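Local coordinates for protein neurotoxin (Clostridium botulinum, PDB 3N7L) that probably binds gangliosides on the nerve-cell surface through its receptor-binding domain, the part of the botulinum neurotoxin that would attach the toxin to its target neuron, at residues Lys262-Val267 / Gly333-Pro338; Gln313-Met318 / Asp340-Tyr345; Lys320-Leu325 / Tyr382-Gly387. One frame throughout, in Å; residues are numbered along the deposited sequence.

Interaction 1: residues Lys262-Val267 / Gly333-Pro338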
loop_
_atom_site.group_PDB
_atom_site.type_symbol
_atom_site.label_atom_id
_atom_site.label_comp_id
_atom_site.label_asym_id
_atom_site.label_seq_id
_atom_site.Cartn_x
_atom_site.Cartn_y
_atom_site.Cartn_z
ATOM N N LYS A 262 -4.991 19.645 22.858
ATOM C CA LYS A 262 -5.703 20.538 23.756
ATOM C C LYS A 262 -5.180 20.220 25.144
ATOM O O LYS A 262 -5.389 19.126 25.656
ATOM C CB LYS A 262 -7.213 20.317 23.700
ATOM C CG LYS A 262 -7.960 21.324 24.564
ATOM C CD LYS A 262 -9.429 21.409 24.219
ATOM C CE LYS A 262 -10.097 22.518 25.018
ATOM N NZ LYS A 262 -11.535 22.638 24.657
ATOM N N GLY A 263 -4.488 21.173 25.756
ATOM C CA GLY A 263 -3.920 20.906 27.062
ATOM C C GLY A 263 -2.882 19.808 26.871
ATOM O O GLY A 263 -2.124 19.827 25.896
ATOM N N ASN A 264 -2.852 18.839 27.778
ATOM C CA ASN A 264 -1.896 17.737 27.680
ATOM C C ASN A 264 -2.361 16.663 26.712
ATOM O O ASN A 264 -1.578 15.799 26.312
ATOM C CB ASN A 264 -1.698 17.068 29.042
ATOM C CG ASN A 264 -1.041 17.974 30.048
ATOM O OD1 ASN A 264 0.053 18.484 29.814
ATOM N ND2 ASN A 264 -1.702 18.182 31.180
ATOM N N GLY A 265 -3.633 16.716 26.334
ATOM C CA GLY A 265 -4.166 15.679 25.472
ATOM C C GLY A 265 -4.091 15.801 23.964
ATOM O O GLY A 265 -4.082 16.897 23.392
ATOM N N ILE A 266 -4.012 14.639 23.326
ATOM C CA ILE A 266 -4.027 14.540 21.874
ATOM C C ILE A 266 -5.509 14.316 21.591
ATOM O O ILE A 266 -6.124 13.434 22.190
ATOM C CB ILE A 266 -3.278 13.286 21.349
ATOM C CG1 ILE A 266 -1.763 13.453 21.491
ATOM C CG2 ILE A 266 -3.664 13.033 19.890
ATOM C CD1 ILE A 266 -1.195 14.599 20.675
ATOM N N VAL A 267 -6.093 15.119 20.711
ATOM C CA VAL A 267 -7.500 14.947 20.373
ATOM C C VAL A 267 -7.611 14.877 18.856
ATOM O O VAL A 267 -6.790 15.456 18.136
ATOM C CB VAL A 267 -8.385 16.112 20.895
ATOM C CG1 VAL A 267 -8.267 16.229 22.407
ATOM C CG2 VAL A 267 -7.990 17.412 20.220
ATOM N N GLY A 333 -1.302 11.393 25.575
ATOM C CA GLY A 333 -1.219 12.812 25.264
ATOM C C GLY A 333 0.125 13.244 24.716
ATOM O O GLY A 333 0.949 12.410 24.355
ATOM N N ALA A 334 0.343 14.554 24.639
ATOM C CA ALA A 334 1.598 15.100 24.125
ATOM C C ALA A 334 2.311 15.795 25.280
ATOM O O ALA A 334 1.859 16.829 25.770
ATOM C CB ALA A 334 1.319 16.087 22.992
ATOM N N LEU A 335 3.436 15.230 25.703
ATOM C CA LEU A 335 4.168 15.766 26.843
ATOM C C LEU A 335 5.606 16.171 26.557
ATOM O O LEU A 335 6.315 15.495 25.813
ATOM C CB LEU A 335 4.163 14.727 27.966
ATOM C CG LEU A 335 2.811 14.064 28.238
ATOM C CD1 LEU A 335 3.000 12.834 29.115
ATOM C CD2 LEU A 335 1.882 15.072 28.882
ATOM N N ASP A 336 6.033 17.280 27.156
ATOM C CA ASP A 336 7.410 17.744 27.002
ATOM C C ASP A 336 8.115 17.066 28.178
ATOM O O ASP A 336 8.185 17.613 29.277
ATOM C CB ASP A 336 7.474 19.273 27.122
ATOM C CG ASP A 336 8.826 19.837 26.707
ATOM O OD1 ASP A 336 8.888 21.036 26.349
ATOM O OD2 ASP A 336 9.824 19.086 26.738
ATOM N N GLN A 337 8.619 15.859 27.936
ATOM C CA GLN A 337 9.244 15.058 28.984
ATOM C C GLN A 337 10.620 14.484 28.638
ATOM O O GLN A 337 10.934 14.244 27.473
ATOM C CB GLN A 337 8.301 13.899 29.321
ATOM C CG GLN A 337 7.989 13.044 28.092
ATOM C CD GLN A 337 6.878 12.025 28.310
ATOM O OE1 GLN A 337 6.418 11.374 27.360
ATOM N NE2 GLN A 337 6.448 11.875 29.552
ATOM N N PRO A 338 11.453 14.246 29.662
ATOM C CA PRO A 338 12.792 13.683 29.442
ATOM C C PRO A 338 12.707 12.187 29.096
ATOM O O PRO A 338 11.652 11.571 29.245
ATOM C CB PRO A 338 13.508 13.958 30.768
ATOM C CG PRO A 338 12.406 13.927 31.767
ATOM C CD PRO A 338 11.268 14.645 31.070
HETATM O O HOH W 1 1.732 18.922 27.459
#
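Ile266 and Ala334 form the close-packed half of this contact between a hairpin turn and the end of a neighbouring strand. The CD1 methyl of Ile266 lies 3.7 Å from CB of Ala334, and one bond further in, Ile266 CG1 rests on the backbone of Gly333, 3.7 Å from its carbonyl C. The isoleucine reaches there because CG1 stands beside its own backbone N (chi1 -73°), which sends the longer branch across the glycine. Leu316 of the adjoining strand and Met259 and Pro399 add to the apolar surroundings of Ile266. The main chains come close where two glycines meet: Gly265 CA and Gly333 CA are 4.1 Å apart in a single beta bridge. The carbonyl oxygen of Asn264 accepts a hydrogen bond from Ala334 N at 2.8 Å (N-H...O 150°) and, lying 3.2 Å from Gly333 CA, also receives a CA-H...O contact from that carbon. A type II' turn from Lys262 to Gly265 presents it, with Gly263 at positive phi, and joins strands 257-262 and 265-270 as a two-stranded hairpin. In the C-terminal receptor-binding domain, which belongs to the beta-trefoil clan, this hairpin leans on the end of strand 329-335. Packing is sparser towards solvent, where the exposed Asn264 side chain crosses that of Leu335 at about a right angle, its OD1 4.0 Å from Leu335 CD2. There a water donates to both Asn264 OD1, at 2.9 Å, and Ala334 O, at 2.7 Å.

Interaction 2: residues Gln313-Met318 / Asp340-Tyr345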
loop_
_atom_site.group_PDB
_atom_site.type_symbol
_atom_site.label_atom_id
_atom_site.label_comp_id
_atom_site.label_asym_id
_atom_site.label_seq_id
_atom_site.Cartn_x
_atom_site.Cartn_y
_atom_site.Cartn_z
ATOM N N GLN A 313 8.679 20.768 20.879
ATOM C CA GLN A 313 8.479 19.369 20.560
ATOM C C GLN A 313 8.035 18.586 21.782
ATOM O O GLN A 313 8.527 18.793 22.893
ATOM C CB GLN A 313 9.749 18.760 19.975
ATOM C CG GLN A 313 9.452 17.731 18.917
ATOM C CD GLN A 313 10.693 17.167 18.260
ATOM O OE1 GLN A 313 10.632 16.665 17.137
ATOM N NE2 GLN A 313 11.823 17.231 18.956
ATOM N N TYR A 314 7.075 17.700 21.569
ATOM C CA TYR A 314 6.555 16.877 22.637
ATOM C C TYR A 314 6.732 15.424 22.232
ATOM O O TYR A 314 7.079 15.125 21.089
ATOM C CB TYR A 314 5.059 17.155 22.850
ATOM C CG TYR A 314 4.716 18.606 23.122
ATOM C CD1 TYR A 314 4.658 19.542 22.087
ATOM C CD2 TYR A 314 4.474 19.047 24.423
ATOM C CE1 TYR A 314 4.366 20.890 22.343
ATOM C CE2 TYR A 314 4.186 20.387 24.693
ATOM C CZ TYR A 314 4.135 21.302 23.651
ATOM O OH TYR A 314 3.869 22.628 23.928
ATOM N N SER A 315 6.519 14.525 23.182
ATOM C CA SER A 315 6.582 13.100 22.891
ATOM C C SER A 315 5.228 12.584 23.357
ATOM O O SER A 315 4.627 13.156 24.272
ATOM C CB SER A 315 7.712 12.415 23.665
ATOM O OG SER A 315 7.597 12.637 25.055
ATOM N N LEU A 316 4.722 11.537 22.715
ATOM C CA LEU A 316 3.442 10.991 23.129
ATOM C C LEU A 316 3.676 10.213 24.418
ATOM O O LEU A 316 4.699 9.548 24.570
ATOM C CB LEU A 316 2.862 10.087 22.037
ATOM C CG LEU A 316 2.611 10.795 20.701
ATOM C CD1 LEU A 316 1.773 9.899 19.796
ATOM C CD2 LEU A 316 1.895 12.128 20.938
ATOM N N GLY A 317 2.742 10.329 25.353
ATOM C CA GLY A 317 2.875 9.631 26.619
ATOM C C GLY A 317 1.578 9.659 27.406
ATOM O O GLY A 317 0.714 10.511 27.177
ATOM N N MET A 318 1.436 8.720 28.333
ATOM C CA MET A 318 0.238 8.642 29.160
ATOM C C MET A 318 0.185 9.815 30.121
ATOM O O MET A 318 1.215 10.357 30.502
ATOM C CB MET A 318 0.232 7.338 29.967
ATOM C CG MET A 318 0.131 6.074 29.122
ATOM S SD MET A 318 0.191 4.565 30.135
ATOM C CE MET A 318 1.950 4.463 30.448
ATOM N N ASP A 340 13.841 9.399 30.541
ATOM C CA ASP A 340 13.457 8.479 31.612
ATOM C C ASP A 340 11.935 8.377 31.696
ATOM O O ASP A 340 11.396 7.305 31.966
ATOM C CB ASP A 340 14.016 8.945 32.966
ATOM C CG ASP A 340 15.502 8.648 33.122
ATOM O OD1 ASP A 340 16.090 9.079 34.136
ATOM O OD2 ASP A 340 16.083 7.984 32.234
ATOM N N GLU A 341 11.244 9.490 31.461
ATOM C CA GLU A 341 9.786 9.495 31.505
ATOM C C GLU A 341 9.199 8.815 30.268
ATOM O O GLU A 341 8.183 8.121 30.350
ATOM C CB GLU A 341 9.257 10.928 31.616
ATOM C CG GLU A 341 9.679 11.639 32.894
ATOM C CD GLU A 341 9.367 10.827 34.140
ATOM O OE1 GLU A 341 8.176 10.524 34.372
ATOM O OE2 GLU A 341 10.312 10.484 34.887
ATOM N N ILE A 342 9.838 9.013 29.121
ATOM C CA ILE A 342 9.369 8.390 27.887
ATOM C C ILE A 342 9.435 6.863 27.988
ATOM O O ILE A 342 8.516 6.160 27.569
ATOM C CB ILE A 342 10.210 8.848 26.675
ATOM C CG1 ILE A 342 9.963 10.337 26.408
ATOM C CG2 ILE A 342 9.868 7.999 25.448
ATOM C CD1 ILE A 342 10.781 10.908 25.261
ATOM N N ARG A 343 10.520 6.357 28.562
ATOM C CA ARG A 343 10.700 4.915 28.700
ATOM C C ARG A 343 9.608 4.280 29.557
ATOM O O ARG A 343 9.234 3.124 29.346
ATOM C CB ARG A 343 12.077 4.618 29.305
ATOM C CG ARG A 343 13.231 5.166 28.476
ATOM C CD ARG A 343 14.566 4.971 29.177
ATOM N NE ARG A 343 15.069 3.613 29.011
ATOM C CZ ARG A 343 15.610 3.150 27.886
ATOM N NH1 ARG A 343 15.726 3.940 26.827
ATOM N NH2 ARG A 343 16.028 1.892 27.817
ATOM N N LYS A 344 9.082 5.042 30.510
ATOM C CA LYS A 344 8.043 4.523 31.393
ATOM C C LYS A 344 6.614 4.793 30.943
ATOM O O LYS A 344 5.722 3.980 31.188
ATOM C CB LYS A 344 8.221 5.083 32.807
ATOM C CG LYS A 344 9.530 4.677 33.469
ATOM C CD LYS A 344 9.645 5.234 34.874
ATOM C CE LYS A 344 9.673 6.751 34.870
ATOM N NZ LYS A 344 9.950 7.289 36.232
ATOM N N TYR A 345 6.383 5.925 30.287
ATOM C CA TYR A 345 5.025 6.260 29.884
ATOM C C TYR A 345 4.741 6.456 28.401
ATOM O O TYR A 345 3.583 6.642 28.026
ATOM C CB TYR A 345 4.578 7.512 30.637
ATOM C CG TYR A 345 4.833 7.428 32.119
ATOM C CD1 TYR A 345 4.287 6.395 32.881
ATOM C CD2 TYR A 345 5.640 8.366 32.760
ATOM C CE1 TYR A 345 4.540 6.294 34.245
ATOM C CE2 TYR A 345 5.902 8.278 34.126
ATOM C CZ TYR A 345 5.348 7.238 34.861
ATOM O OH TYR A 345 5.604 7.147 36.209
#
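Met318 bends round the last turn of a short helix so that its terminal methyl arrives at the edge of the Tyr345 ring, close to the ring plane, with CE 3.9 Å from CD1. The bend is at the thioether: the chain runs extended through chi2 and then folds at chi3 (-78°), which brings CE back over the helix backbone, 3.6 Å from Tyr345 CA. The tyrosine turns its edge to the methionine while one face lies over its helical neighbour, Lys344 CB lying 3.9 Å above the ring plane, over its centre. Beneath these side chains the backbones meet as well. Met318 N donates to Tyr345 O at 3.0 Å, nearly straight at 160°, although the N-H comes from above the carbonyl plane. Gly317 CA adds a CA-H...O contact to the same oxygen. The segments belong to the beta-trefoil-like C-terminal part of the receptor-binding domain, where helix 339-345 follows strand 329-335 and lies across strand 313-318, the two axes inclined at 52°. Further back along the strand, Ser315 and Ile342 form the other point of contact. The isoleucine points its longer branch at the serine, CG1 and CD1 each 3.6 Å from Ser315 OG, and CD1 also lies against Ser315 CB. This is an apolar approach to a polar atom whose bonding is met elsewhere. The hydroxyl is turned towards the helix, where OG hydrogen-bonds to Gln337 OE1 and to Leu335 O, the latter roughly across from Ile342 CD1. Ile342 also touches Tyr304 of strand 302-308.

Interaction 3: residues Lys320-Leu325 / Tyr382-Gly387. With SO4 (sulfate ion), chain D.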
loop_
_atom_site.group_PDB
_atom_site.type_symbol
_atom_site.label_atom_id
_atom_site.label_comp_id
_atom_site.label_asym_id
_atom_site.label_seq_id
_atom_site.Cartn_x
_atom_site.Cartn_y
_atom_site.Cartn_z
ATOM N N LYS A 320 -2.640 11.674 33.383
ATOM C CA LYS A 320 -3.824 11.475 34.225
ATOM C C LYS A 320 -4.933 12.410 33.776
ATOM O O LYS A 320 -4.776 13.629 33.784
ATOM C CB LYS A 320 -3.493 11.745 35.696
ATOM C CG LYS A 320 -4.632 11.402 36.662
ATOM C CD LYS A 320 -4.200 11.563 38.118
ATOM C CE LYS A 320 -5.287 11.105 39.089
ATOM N NZ LYS A 320 -6.519 11.938 38.995
ATOM N N PRO A 321 -6.078 11.848 33.376
ATOM C CA PRO A 321 -7.200 12.673 32.922
ATOM C C PRO A 321 -7.908 13.346 34.097
ATOM O O PRO A 321 -7.740 12.928 35.244
ATOM C CB PRO A 321 -8.081 11.665 32.196
ATOM C CG PRO A 321 -7.904 10.426 33.046
ATOM C CD PRO A 321 -6.416 10.412 33.335
ATOM N N SER A 322 -8.687 14.388 33.811
ATOM C CA SER A 322 -9.417 15.113 34.848
ATOM C C SER A 322 -10.296 14.180 35.691
ATOM O O SER A 322 -10.487 14.401 36.880
ATOM C CB SER A 322 -10.280 16.203 34.215
ATOM O OG SER A 322 -11.214 15.644 33.308
ATOM N N ARG A 323 -10.846 13.151 35.060
ATOM C CA ARG A 323 -11.678 12.176 35.752
ATOM C C ARG A 323 -11.324 10.824 35.153
ATOM O O ARG A 323 -10.874 10.756 34.012
ATOM C CB ARG A 323 -13.162 12.467 35.512
ATOM C CG ARG A 323 -13.474 12.719 34.049
ATOM C CD ARG A 323 -14.867 12.271 33.631
ATOM N NE ARG A 323 -15.929 12.966 34.344
ATOM C CZ ARG A 323 -17.160 13.126 33.868
ATOM N NH1 ARG A 323 -17.485 12.649 32.674
ATOM N NH2 ARG A 323 -18.074 13.749 34.596
ATOM N N ASN A 324 -11.523 9.748 35.908
ATOM C CA ASN A 324 -11.212 8.417 35.395
ATOM C C ASN A 324 -12.051 8.146 34.141
ATOM O O ASN A 324 -13.268 8.318 34.155
ATOM C CB ASN A 324 -11.517 7.358 36.454
ATOM C CG ASN A 324 -10.947 6.001 36.096
ATOM O OD1 ASN A 324 -11.189 5.484 35.007
ATOM N ND2 ASN A 324 -10.184 5.416 37.015
ATOM N N LEU A 325 -11.404 7.721 33.060
ATOM C CA LEU A 325 -12.115 7.456 31.813
ATOM C C LEU A 325 -12.736 6.063 31.761
ATOM O O LEU A 325 -13.649 5.813 30.973
ATOM C CB LEU A 325 -11.176 7.632 30.617
ATOM C CG LEU A 325 -10.468 8.986 30.462
ATOM C CD1 LEU A 325 -9.629 8.977 29.193
ATOM C CD2 LEU A 325 -11.496 10.108 30.412
ATOM N N TYR A 382 -14.315 10.077 24.945
ATOM C CA TYR A 382 -14.565 10.131 26.371
ATOM C C TYR A 382 -14.879 11.553 26.811
ATOM O O TYR A 382 -14.372 12.527 26.240
ATOM C CB TYR A 382 -13.364 9.588 27.139
ATOM C CG TYR A 382 -13.043 8.170 26.753
ATOM C CD1 TYR A 382 -12.172 7.892 25.695
ATOM C CD2 TYR A 382 -13.662 7.097 27.400
ATOM C CE1 TYR A 382 -11.925 6.590 25.291
ATOM C CE2 TYR A 382 -13.425 5.784 26.998
ATOM C CZ TYR A 382 -12.556 5.540 25.942
ATOM O OH TYR A 382 -12.331 4.248 25.530
ATOM N N SER A 383 -15.716 11.662 27.835
ATOM C CA SER A 383 -16.124 12.957 28.351
ATOM C C SER A 383 -15.323 13.381 29.573
ATOM O O SER A 383 -15.461 12.803 30.650
ATOM C CB SER A 383 -17.615 12.925 28.703
ATOM O OG SER A 383 -18.031 14.146 29.293
ATOM N N PHE A 384 -14.466 14.378 29.397
ATOM C CA PHE A 384 -13.685 14.898 30.505
ATOM C C PHE A 384 -13.241 16.328 30.205
ATOM O O PHE A 384 -13.824 16.986 29.342
ATOM C CB PHE A 384 -12.492 13.979 30.847
ATOM C CG PHE A 384 -11.473 13.809 29.740
ATOM C CD1 PHE A 384 -10.156 14.226 29.926
ATOM C CD2 PHE A 384 -11.810 13.184 28.539
ATOM C CE1 PHE A 384 -9.189 14.022 28.932
ATOM C CE2 PHE A 384 -10.852 12.975 27.540
ATOM C CZ PHE A 384 -9.538 13.394 27.735
ATOM N N LYS A 385 -12.230 16.816 30.917
ATOM C CA LYS A 385 -11.772 18.183 30.710
ATOM C C LYS A 385 -10.306 18.293 30.290
ATOM O O LYS A 385 -9.434 17.655 30.880
ATOM C CB LYS A 385 -12.008 18.995 31.992
ATOM C CG LYS A 385 -13.459 18.985 32.465
ATOM C CD LYS A 385 -13.638 19.741 33.775
ATOM C CE LYS A 385 -15.111 19.812 34.162
ATOM N NZ LYS A 385 -15.303 20.478 35.478
ATOM N N LEU A 386 -10.050 19.104 29.267
ATOM C CA LEU A 386 -8.698 19.331 28.760
ATOM C C LEU A 386 -8.459 20.827 28.583
ATOM O O LEU A 386 -9.388 21.588 28.285
ATOM C CB LEU A 386 -8.485 18.628 27.409
ATOM C CG LEU A 386 -8.378 17.098 27.375
ATOM C CD1 LEU A 386 -8.337 16.617 25.928
ATOM C CD2 LEU A 386 -7.134 16.645 28.129
ATOM N N GLY A 387 -7.211 21.243 28.777
ATOM C CA GLY A 387 -6.858 22.643 28.623
ATOM C C GLY A 387 -7.664 23.596 29.487
ATOM O O GLY A 387 -7.731 23.445 30.709
HETATM S S SO4 D . -8.836 1.776 36.914
HETATM O O1 SO4 D . -10.198 2.322 37.010
HETATM O O2 SO4 D . -7.908 2.608 37.700
HETATM O O3 SO4 D . -8.383 1.749 35.489
HETATM O O4 SO4 D . -8.846 0.393 37.426
HETATM O O HOH W 2 -7.586 15.932 31.637
#
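A surface loop between strands 313-318 and 329-335 folds over the end of strand 373-384 in the trefoil-like receptor-binding subdomain, with Phe384 beneath it. Leu325 CD2 sits over one face of the Phe384 ring in a CH-pi contact, 4.0 Å from its centroid, and also touches Tyr382 CB at 3.8 Å. Ser322 OG instead meets the ring at its edge. Pro321 CB, 4.0 Å from Phe384 CD1, adds an apolar touch, and Pro331 backs both Pro321 and Leu325. Polar bonds then fasten the loop to the strand's backbone. Ser322 OG accepts from Lys385 N at 2.9 Å (159°), and a water takes the N-H of Ser322 and donates to Lys385 O, so one serine engages both backbone polar groups of Lys385. Arg323, bent at chi2 and chi3, reaches out along the strand so that NH1 meets Ser383 O at 2.9 Å, a more bent bond (132°) entering from above the carbonyl plane; its CG lies against Phe384 CB. At the outer margin, Asn324 ND2 donates to a sulfate, probably from the crystallisation liquor, that Asp328 N also holds. The loop joining two beta-trefoil strands is thus pinned to a third, within this trefoil-clan C-terminal receptor-binding half.

How the interactions relate
All three contacts lie within the C-terminal half of the receptor-binding domain, on the same side of the chain's centre, and each reaches the same antiparallel sheet. Interaction 1 is the buried one, combining close backbone approach at two glycines with apolar contact; interaction 2 is partly buried and sets a helix on a strand; interaction 3 lies at the surface, where side-chain-to-backbone bonds and water fasten a loop. Interactions 1 and 2 adjoin most directly, since their strands pair through Gly333 N with Gly317 O and Leu335 N with Ser315 O. Interaction 3 meets interaction 1 through Leu386, packed against Val267 and Lys262, but joins interaction 2 only through chain continuity, its loop following Met318 closely.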